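Thioesterase domain-containing protein (Chromobacterium violaceum, PDB 4RMM) probably acts as an acyl-CoA thioesterase of the hotdog-fold superfamily, hydrolysing acyl-CoA substrates, although its exact function has not been established. Local coordinates at residues E71-I76 against A108-T113; M34-Q39 against L78-E83; G64-F69 against Q104-Q109. All blocks are in the same frame, centred on the assembly; numbering follows the deposited sequence.

Interaction 1 (E71-I76 against A108-T113)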
loop_
_atom_site.group_PDB
_atom_site.type_symbol
_atom_site.label_atom_id
_atom_site.label_comp_id
_atom_site.label_asym_id
_atom_site.label_seq_id
_atom_site.Cartn_x
_atom_site.Cartn_y
_atom_site.Cartn_z
ATOM N N GLU A 71 -2.612 0.121 5.014
ATOM C CA GLU A 71 -3.217 -1.197 4.856
ATOM C C GLU A 71 -2.694 -2.233 5.875
ATOM O O GLU A 71 -3.478 -2.955 6.471
ATOM C CB GLU A 71 -2.987 -1.687 3.418
ATOM C CG GLU A 71 -3.548 -3.056 3.136
ATOM C CD GLU A 71 -3.379 -3.462 1.669
ATOM O OE1 GLU A 71 -2.243 -3.511 1.181
ATOM O OE2 GLU A 71 -4.396 -3.724 1.014
ATOM N N SER A 72 -1.378 -2.310 6.075
ATOM C CA SER A 72 -0.821 -3.266 7.039
ATOM C C SER A 72 -1.174 -2.880 8.484
ATOM O O SER A 72 -1.392 -3.762 9.324
ATOM C CB SER A 72 0.703 -3.336 6.942
ATOM O OG SER A 72 1.179 -2.835 5.720
ATOM N N ALA A 73 -1.188 -1.577 8.783
ATOM C CA ALA A 73 -1.541 -1.118 10.128
ATOM C C ALA A 73 -2.934 -1.626 10.459
ATOM O O ALA A 73 -3.166 -2.170 11.531
ATOM C CB ALA A 73 -1.518 0.428 10.208
ATOM N N ALA A 74 -3.864 -1.444 9.527
ATOM C CA ALA A 74 -5.247 -1.876 9.732
ATOM C C ALA A 74 -5.301 -3.398 9.936
ATOM O O ALA A 74 -6.091 -3.899 10.725
ATOM C CB ALA A 74 -6.094 -1.471 8.528
HETATM N N MSE A 75 -4.456 -4.132 9.220
HETATM C CA MSE A 75 -4.425 -5.584 9.369
HETATM C C MSE A 75 -3.883 -5.938 10.753
HETATM O O MSE A 75 -4.494 -6.706 11.504
HETATM C CB MSE A 75 -3.521 -6.217 8.319
HETATM C CG MSE A 75 -2.904 -7.516 8.820
HETATM SE SE MSE A 75 -2.860 -8.901 7.508
HETATM C CE MSE A 75 -1.024 -8.678 6.964
ATOM N N ILE A 76 -2.721 -5.386 11.073
ATOM C CA ILE A 76 -2.091 -5.630 12.367
ATOM C C ILE A 76 -3.022 -5.269 13.523
ATOM O O ILE A 76 -3.134 -6.011 14.496
ATOM C CB ILE A 76 -0.772 -4.834 12.483
ATOM C CG1 ILE A 76 0.257 -5.433 11.517
ATOM C CG2 ILE A 76 -0.257 -4.867 13.916
ATOM C CD1 ILE A 76 1.490 -4.575 11.284
ATOM N N ALA A 108 -0.498 7.134 13.438
ATOM C CA ALA A 108 -1.616 6.435 12.821
ATOM C C ALA A 108 -2.289 5.535 13.835
ATOM O O ALA A 108 -1.626 4.862 14.628
ATOM C CB ALA A 108 -1.140 5.606 11.610
ATOM N N GLN A 109 -3.614 5.522 13.803
ATOM C CA GLN A 109 -4.375 4.705 14.717
ATOM C C GLN A 109 -5.651 4.223 14.060
ATOM O O GLN A 109 -6.336 4.984 13.373
ATOM C CB GLN A 109 -4.718 5.504 15.973
ATOM C CG GLN A 109 -5.211 4.643 17.112
ATOM C CD GLN A 109 -5.229 5.387 18.426
ATOM O OE1 GLN A 109 -6.199 6.069 18.755
ATOM N NE2 GLN A 109 -4.144 5.270 19.183
ATOM N N CYS A 110 -5.984 2.961 14.301
ATOM C CA CYS A 110 -7.176 2.387 13.698
ATOM C C CYS A 110 -8.282 2.161 14.690
ATOM O O CYS A 110 -8.061 2.032 15.888
ATOM C CB CYS A 110 -6.849 1.056 13.031
ATOM S SG CYS A 110 -5.252 1.026 12.262
ATOM N N GLU A 111 -9.489 2.081 14.162
ATOM C CA GLU A 111 -10.643 1.850 14.992
ATOM C C GLU A 111 -11.559 0.869 14.290
ATOM O O GLU A 111 -11.781 0.981 13.089
ATOM C CB GLU A 111 -11.383 3.158 15.214
ATOM C CG GLU A 111 -12.764 2.975 15.785
ATOM C CD GLU A 111 -13.517 4.272 15.853
ATOM O OE1 GLU A 111 -14.158 4.644 14.847
ATOM O OE2 GLU A 111 -13.443 4.923 16.915
ATOM N N ILE A 112 -12.099 -0.092 15.025
ATOM C CA ILE A 112 -13.015 -1.046 14.420
ATOM C C ILE A 112 -14.470 -0.591 14.585
ATOM O O ILE A 112 -15.029 -0.648 15.673
ATOM C CB ILE A 112 -12.831 -2.448 15.014
ATOM C CG1 ILE A 112 -11.388 -2.905 14.783
ATOM C CG2 ILE A 112 -13.829 -3.399 14.388
ATOM C CD1 ILE A 112 -11.144 -4.362 15.028
ATOM N N THR A 113 -15.069 -0.161 13.473
ATOM C CA THR A 113 -16.443 0.380 13.415
ATOM C C THR A 113 -17.653 -0.516 13.581
ATOM O O THR A 113 -18.549 -0.227 14.372
ATOM C CB THR A 113 -16.681 1.116 12.128
ATOM O OG1 THR A 113 -15.846 2.275 12.083
ATOM C CG2 THR A 113 -18.149 1.523 12.043
#
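A74 on helix 67-80 and C110 on strand 106-115 mark the closest backbone approach, with their CA atoms 6.1 Å apart. The gap fits the small side chains that lie between them, two alanines and a cysteine. C110 carries the contact from the strand. Its CB points at the helix, and chi1 of -36° sets SG beside the backbone N and anti to the carbonyl carbon. SG then rests on the helix backbone. It lies 3.9 Å from A74 CA and equally far from the carbonyl oxygen, A73 O. The methyl of A73 turns toward the strand and meets the same sulfur, with CB 4.3 Å from C110 SG. No hydrogen bond joins the segments, so the contact is van der Waals packing in the buried interior. This is the central packing of the hotdog fold, in which a long helix lies in the curve of an antiparallel sheet. Neighbouring strands pack on the same residues: V122 and I124 touch both A74 and C110, and F44 touches A73. On the dimer side of the same helix, the carboxylate of E71 is hydrogen-bonded to Y97 OH and G67 N of the second subunit.

Interaction 2 (M34-Q39 against L78-E83)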
loop_
_atom_site.group_PDB
_atom_site.type_symbol
_atom_site.label_atom_id
_atom_site.label_comp_id
_atom_site.label_asym_id
_atom_site.label_seq_id
_atom_site.Cartn_x
_atom_site.Cartn_y
_atom_site.Cartn_z
HETATM N N MSE A 34 5.974 1.155 16.767
HETATM C CA MSE A 34 4.668 0.696 17.189
HETATM C C MSE A 34 4.570 0.522 18.700
HETATM O O MSE A 34 5.482 -0.012 19.335
HETATM C CB MSE A 34 4.366 -0.619 16.475
HETATM C CG MSE A 34 2.996 -1.192 16.717
HETATM SE SE MSE A 34 2.807 -2.840 15.729
HETATM C CE MSE A 34 3.270 -4.076 17.117
ATOM N N ALA A 35 3.457 0.979 19.266
ATOM C CA ALA A 35 3.214 0.881 20.700
ATOM C C ALA A 35 1.750 1.166 21.019
ATOM O O ALA A 35 0.918 1.261 20.120
ATOM C CB ALA A 35 4.109 1.858 21.450
ATOM N N GLU A 36 1.446 1.316 22.305
ATOM C CA GLU A 36 0.081 1.579 22.746
ATOM C C GLU A 36 -0.070 2.873 23.547
ATOM O O GLU A 36 0.847 3.301 24.250
ATOM C CB GLU A 36 -0.432 0.395 23.572
ATOM C CG GLU A 36 -1.820 0.593 24.158
ATOM C CD GLU A 36 -2.746 -0.565 23.858
ATOM O OE1 GLU A 36 -2.331 -1.725 24.063
ATOM O OE2 GLU A 36 -3.888 -0.311 23.423
ATOM N N ASP A 37 -1.248 3.481 23.432
ATOM C CA ASP A 37 -1.569 4.727 24.114
ATOM C C ASP A 37 -2.461 4.435 25.331
ATOM O O ASP A 37 -2.701 3.276 25.671
ATOM C CB ASP A 37 -2.311 5.655 23.154
ATOM C CG ASP A 37 -3.709 5.173 22.874
ATOM O OD1 ASP A 37 -4.078 4.159 23.488
ATOM O OD2 ASP A 37 -4.434 5.791 22.068
ATOM N N GLU A 38 -2.974 5.491 25.958
ATOM C CA GLU A 38 -3.828 5.361 27.137
ATOM C C GLU A 38 -5.274 4.967 26.854
ATOM O O GLU A 38 -6.098 5.820 26.528
ATOM C CB GLU A 38 -3.819 6.654 27.907
ATOM N N GLN A 39 -5.588 3.682 27.002
ATOM C CA GLN A 39 -6.950 3.194 26.770
ATOM C C GLN A 39 -7.305 3.234 25.304
ATOM O O GLN A 39 -8.351 2.727 24.904
ATOM C CB GLN A 39 -7.969 4.045 27.527
ATOM N N LEU A 78 -6.173 -5.353 13.636
ATOM C CA LEU A 78 -7.206 -6.380 13.711
ATOM C C LEU A 78 -6.742 -7.634 14.426
ATOM O O LEU A 78 -7.439 -8.143 15.302
ATOM C CB LEU A 78 -7.685 -6.760 12.309
ATOM C CG LEU A 78 -9.191 -6.669 12.063
ATOM C CD1 LEU A 78 -9.505 -7.232 10.693
ATOM C CD2 LEU A 78 -9.950 -7.438 13.124
HETATM N N MSE A 79 -5.575 -8.146 14.048
HETATM C CA MSE A 79 -5.085 -9.355 14.679
HETATM C C MSE A 79 -4.483 -9.108 16.053
HETATM O O MSE A 79 -4.214 -10.045 16.800
HETATM C CB MSE A 79 -4.107 -10.102 13.758
HETATM C CG MSE A 79 -3.041 -9.287 13.073
HETATM SE SE MSE A 79 -2.010 -10.433 11.866
HETATM C CE MSE A 79 -3.264 -10.572 10.423
ATOM N N TRP A 80 -4.285 -7.840 16.391
ATOM C CA TRP A 80 -3.753 -7.488 17.700
ATOM C C TRP A 80 -4.949 -7.423 18.641
ATOM O O TRP A 80 -4.849 -7.745 19.823
ATOM C CB TRP A 80 -3.050 -6.132 17.642
ATOM C CG TRP A 80 -2.438 -5.720 18.941
ATOM C CD1 TRP A 80 -3.062 -5.095 19.987
ATOM C CD2 TRP A 80 -1.084 -5.922 19.349
ATOM N NE1 TRP A 80 -2.177 -4.896 21.018
ATOM C CE2 TRP A 80 -0.948 -5.397 20.651
ATOM C CE3 TRP A 80 0.041 -6.500 18.739
ATOM C CZ2 TRP A 80 0.257 -5.428 21.359
ATOM C CZ3 TRP A 80 1.245 -6.535 19.441
ATOM C CH2 TRP A 80 1.340 -6.000 20.737
ATOM N N ASN A 81 -6.087 -7.023 18.089
ATOM C CA ASN A 81 -7.320 -6.911 18.847
ATOM C C ASN A 81 -8.187 -8.163 18.740
ATOM O O ASN A 81 -9.302 -8.189 19.260
ATOM C CB ASN A 81 -8.116 -5.698 18.362
ATOM C CG ASN A 81 -7.482 -4.376 18.766
ATOM O OD1 ASN A 81 -6.349 -4.061 18.389
ATOM N ND2 ASN A 81 -8.220 -3.591 19.540
ATOM N N ARG A 82 -7.688 -9.196 18.068
ATOM C CA ARG A 82 -8.460 -10.428 17.919
ATOM C C ARG A 82 -7.711 -11.707 18.236
ATOM O O ARG A 82 -6.533 -11.692 18.598
ATOM C CB ARG A 82 -9.038 -10.550 16.504
ATOM C CG ARG A 82 -10.244 -9.669 16.239
ATOM C CD ARG A 82 -10.994 -10.091 14.975
ATOM N NE ARG A 82 -11.727 -11.350 15.131
ATOM C CZ ARG A 82 -11.211 -12.562 14.938
ATOM N NH1 ARG A 82 -9.942 -12.702 14.577
ATOM N NH2 ARG A 82 -11.972 -13.639 15.106
ATOM N N GLU A 83 -8.424 -12.818 18.098
ATOM C CA GLU A 83 -7.872 -14.139 18.343
ATOM C C GLU A 83 -6.894 -14.448 17.214
ATOM O O GLU A 83 -7.260 -14.456 16.036
ATOM C CB GLU A 83 -9.009 -15.167 18.403
ATOM C CG GLU A 83 -9.974 -14.954 19.582
ATOM C CD GLU A 83 -10.692 -13.610 19.539
ATOM O OE1 GLU A 83 -11.513 -13.401 18.618
ATOM O OE2 GLU A 83 -10.430 -12.766 20.426
#
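Extended torsions carry selenomethionine M34 across to W80: CG is anti to the backbone N (chi1 -176°), chi2 is fully extended, and a bend at chi3 of 96° turns the terminal methyl to the ring. W80 also starts with CG anti to its own backbone N, which sends the indole out from the helix toward strand 33-35. M34 CE meets the six-membered part of the indole, 3.9 Å from W80 CZ3, and comes at the ring on a slant. E36 approaches the pyrrole part of the same ring, also obliquely. Its OE1 is 4.4 Å from W80 NE1, too far for a hydrogen bond, and this side of the contact lies at the surface. The contact joins the last turn of the central helix of the hotdog fold to an outermost strand of the sheet within this chain. Helices 17-20 and 6-13 pack against the same group: Y17 and I20 both touch M34, the rings of Y17 and W80 meet with their planes about 30° apart, and R12 of helix 6-13 also touches W80. N81 ND2 is hydrogen-bonded to E41 OE1, and D37 OD2 forms a salt bridge with R43.

Interaction 3 (G64-F69 against Q104-Q109); sequences GLIGGF and QTLFAQ
L106 is the first residue of the strand segment to reach the helix side, and it meets I66. Their branches touch lightly, with L106 CD2 4.5 Å from I66 CD1. The CA atoms are 10.5 Å apart, so the two side chains together span the gap. I66 extends its chain through chi2 of -179°, which carries CD1 out toward the leucine. F107, next along the strand, points its CB away from the helix and touches E45 instead. A108 points back to the helix. Its methyl meets the far end of the F69 ring, with CB 3.7 Å from CZ and 3.7 Å from CE2 of F69. The methyl sits oblique to the ring plane. F69 CG is anti to the backbone N (chi1 164°), which carries the phenyl from the helix across to the sheet. All four side chains are buried, and the contact is wholly apolar. It joins the beginning of the central hotdog helix to the start of strand 106-115, with I66 at the N-cap position. F44 and L46 of the adjacent strand also touch F69, and F48 packs on I66. The helix start also lies at the dimer interface: G67 N is hydrogen-bonded to E71 OE1 of the second subunit.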
loop_
_atom_site.group_PDB
_atom_site.type_symbol
_atom_site.label_atom_id
_atom_site.label_comp_id
_atom_site.label_asym_id
_atom_site.label_seq_id
_atom_site.Cartn_x
_atom_site.Cartn_y
_atom_site.Cartn_z
ATOM N N GLY A 64 5.164 10.377 -1.490
ATOM C CA GLY A 64 4.467 10.402 -0.218
ATOM C C GLY A 64 3.477 9.257 -0.062
ATOM O O GLY A 64 2.583 9.325 0.790
ATOM N N LEU A 65 3.636 8.209 -0.879
ATOM C CA LEU A 65 2.749 7.053 -0.826
ATOM C C LEU A 65 2.846 6.351 0.513
ATOM O O LEU A 65 3.943 6.134 1.023
ATOM C CB LEU A 65 3.086 6.051 -1.941
ATOM C CG LEU A 65 3.089 6.553 -3.385
ATOM C CD1 LEU A 65 3.169 5.356 -4.328
ATOM C CD2 LEU A 65 1.834 7.370 -3.666
ATOM N N ILE A 66 1.693 5.987 1.068
ATOM C CA ILE A 66 1.616 5.302 2.354
ATOM C C ILE A 66 0.556 4.203 2.373
ATOM O O ILE A 66 0.249 3.646 3.422
ATOM C CB ILE A 66 1.300 6.290 3.516
ATOM C CG1 ILE A 66 0.043 7.091 3.195
ATOM C CG2 ILE A 66 2.497 7.231 3.751
ATOM C CD1 ILE A 66 -0.330 8.106 4.266
ATOM N N GLY A 67 0.014 3.885 1.203
ATOM C CA GLY A 67 -1.006 2.854 1.118
ATOM C C GLY A 67 -0.616 1.553 1.769
ATOM O O GLY A 67 -1.409 0.957 2.493
ATOM N N GLY A 68 0.608 1.110 1.504
ATOM C CA GLY A 68 1.089 -0.129 2.100
ATOM C C GLY A 68 1.116 -0.065 3.618
ATOM O O GLY A 68 0.725 -1.005 4.292
ATOM N N PHE A 69 1.578 1.056 4.156
ATOM C CA PHE A 69 1.665 1.269 5.605
ATOM C C PHE A 69 0.295 1.211 6.254
ATOM O O PHE A 69 0.076 0.457 7.188
ATOM C CB PHE A 69 2.301 2.636 5.870
ATOM C CG PHE A 69 2.100 3.146 7.266
ATOM C CD1 PHE A 69 2.697 2.508 8.350
ATOM C CD2 PHE A 69 1.334 4.290 7.494
ATOM C CE1 PHE A 69 2.540 3.002 9.651
ATOM C CE2 PHE A 69 1.169 4.796 8.784
ATOM C CZ PHE A 69 1.777 4.149 9.871
ATOM N N GLN A 104 7.650 15.971 10.238
ATOM C CA GLN A 104 7.376 15.512 11.593
ATOM C C GLN A 104 7.035 14.028 11.493
ATOM O O GLN A 104 6.717 13.532 10.411
ATOM C CB GLN A 104 6.177 16.261 12.173
ATOM C CG GLN A 104 6.351 17.761 12.281
ATOM C CD GLN A 104 5.054 18.465 12.639
ATOM O OE1 GLN A 104 4.334 18.044 13.543
ATOM N NE2 GLN A 104 4.756 19.548 11.934
ATOM N N THR A 105 7.099 13.318 12.613
ATOM C CA THR A 105 6.770 11.900 12.595
ATOM C C THR A 105 5.272 11.759 12.358
ATOM O O THR A 105 4.474 12.546 12.872
ATOM C CB THR A 105 7.140 11.207 13.917
ATOM O OG1 THR A 105 6.676 9.852 13.885
ATOM C CG2 THR A 105 6.511 11.929 15.095
ATOM N N LEU A 106 4.903 10.754 11.574
ATOM C CA LEU A 106 3.512 10.493 11.231
ATOM C C LEU A 106 2.890 9.454 12.157
ATOM O O LEU A 106 3.394 8.340 12.279
ATOM C CB LEU A 106 3.430 10.006 9.780
ATOM C CG LEU A 106 2.034 9.789 9.201
ATOM C CD1 LEU A 106 1.307 11.142 9.088
ATOM C CD2 LEU A 106 2.155 9.113 7.833
ATOM N N PHE A 107 1.796 9.831 12.811
ATOM C CA PHE A 107 1.082 8.948 13.727
ATOM C C PHE A 107 -0.084 8.311 12.985
ATOM O O PHE A 107 -0.603 8.878 12.023
ATOM C CB PHE A 107 0.534 9.740 14.919
ATOM C CG PHE A 107 1.598 10.348 15.793
ATOM C CD1 PHE A 107 2.054 9.679 16.926
ATOM C CD2 PHE A 107 2.166 11.579 15.466
ATOM C CE1 PHE A 107 3.063 10.226 17.723
ATOM C CE2 PHE A 107 3.175 12.134 16.251
ATOM C CZ PHE A 107 3.625 11.456 17.383
ATOM N N ALA A 108 -0.498 7.134 13.438
ATOM C CA ALA A 108 -1.616 6.435 12.821
ATOM C C ALA A 108 -2.289 5.535 13.835
ATOM O O ALA A 108 -1.626 4.862 14.628
ATOM C CB ALA A 108 -1.140 5.606 11.610
ATOM N N GLN A 109 -3.614 5.522 13.803
ATOM C CA GLN A 109 -4.375 4.705 14.717
ATOM C C GLN A 109 -5.651 4.223 14.060
ATOM O O GLN A 109 -6.336 4.984 13.373
ATOM C CB GLN A 109 -4.718 5.504 15.973
ATOM C CG GLN A 109 -5.211 4.643 17.112
ATOM C CD GLN A 109 -5.229 5.387 18.426
ATOM O OE1 GLN A 109 -6.199 6.069 18.755
ATOM N NE2 GLN A 109 -4.144 5.270 19.183
#

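In the fold
All three interactions use helix 67-80. Interactions 1 and 3 set it on the same strand, 106-115, with segments that overlap at A108 and Q109. Interaction 3 serves the beginning of the helix, interaction 1 its middle and interaction 2 its last turn. Interaction 1 is nearest the chain centre and brings small side chains and backbone together. Interactions 2 and 3 lie on opposite sides of that centre, about 17 Å apart between their centres, and bridge wider gaps with longer side chains, an aromatic ring among them in each. Interaction 2 alone has an exposed touching residue, E36. Interactions 1 and 3 also reach the second subunit. D37 OD2 and Q109 NE2, 2.9 Å apart in a probable hydrogen bond, link 34-39 to the shared strand.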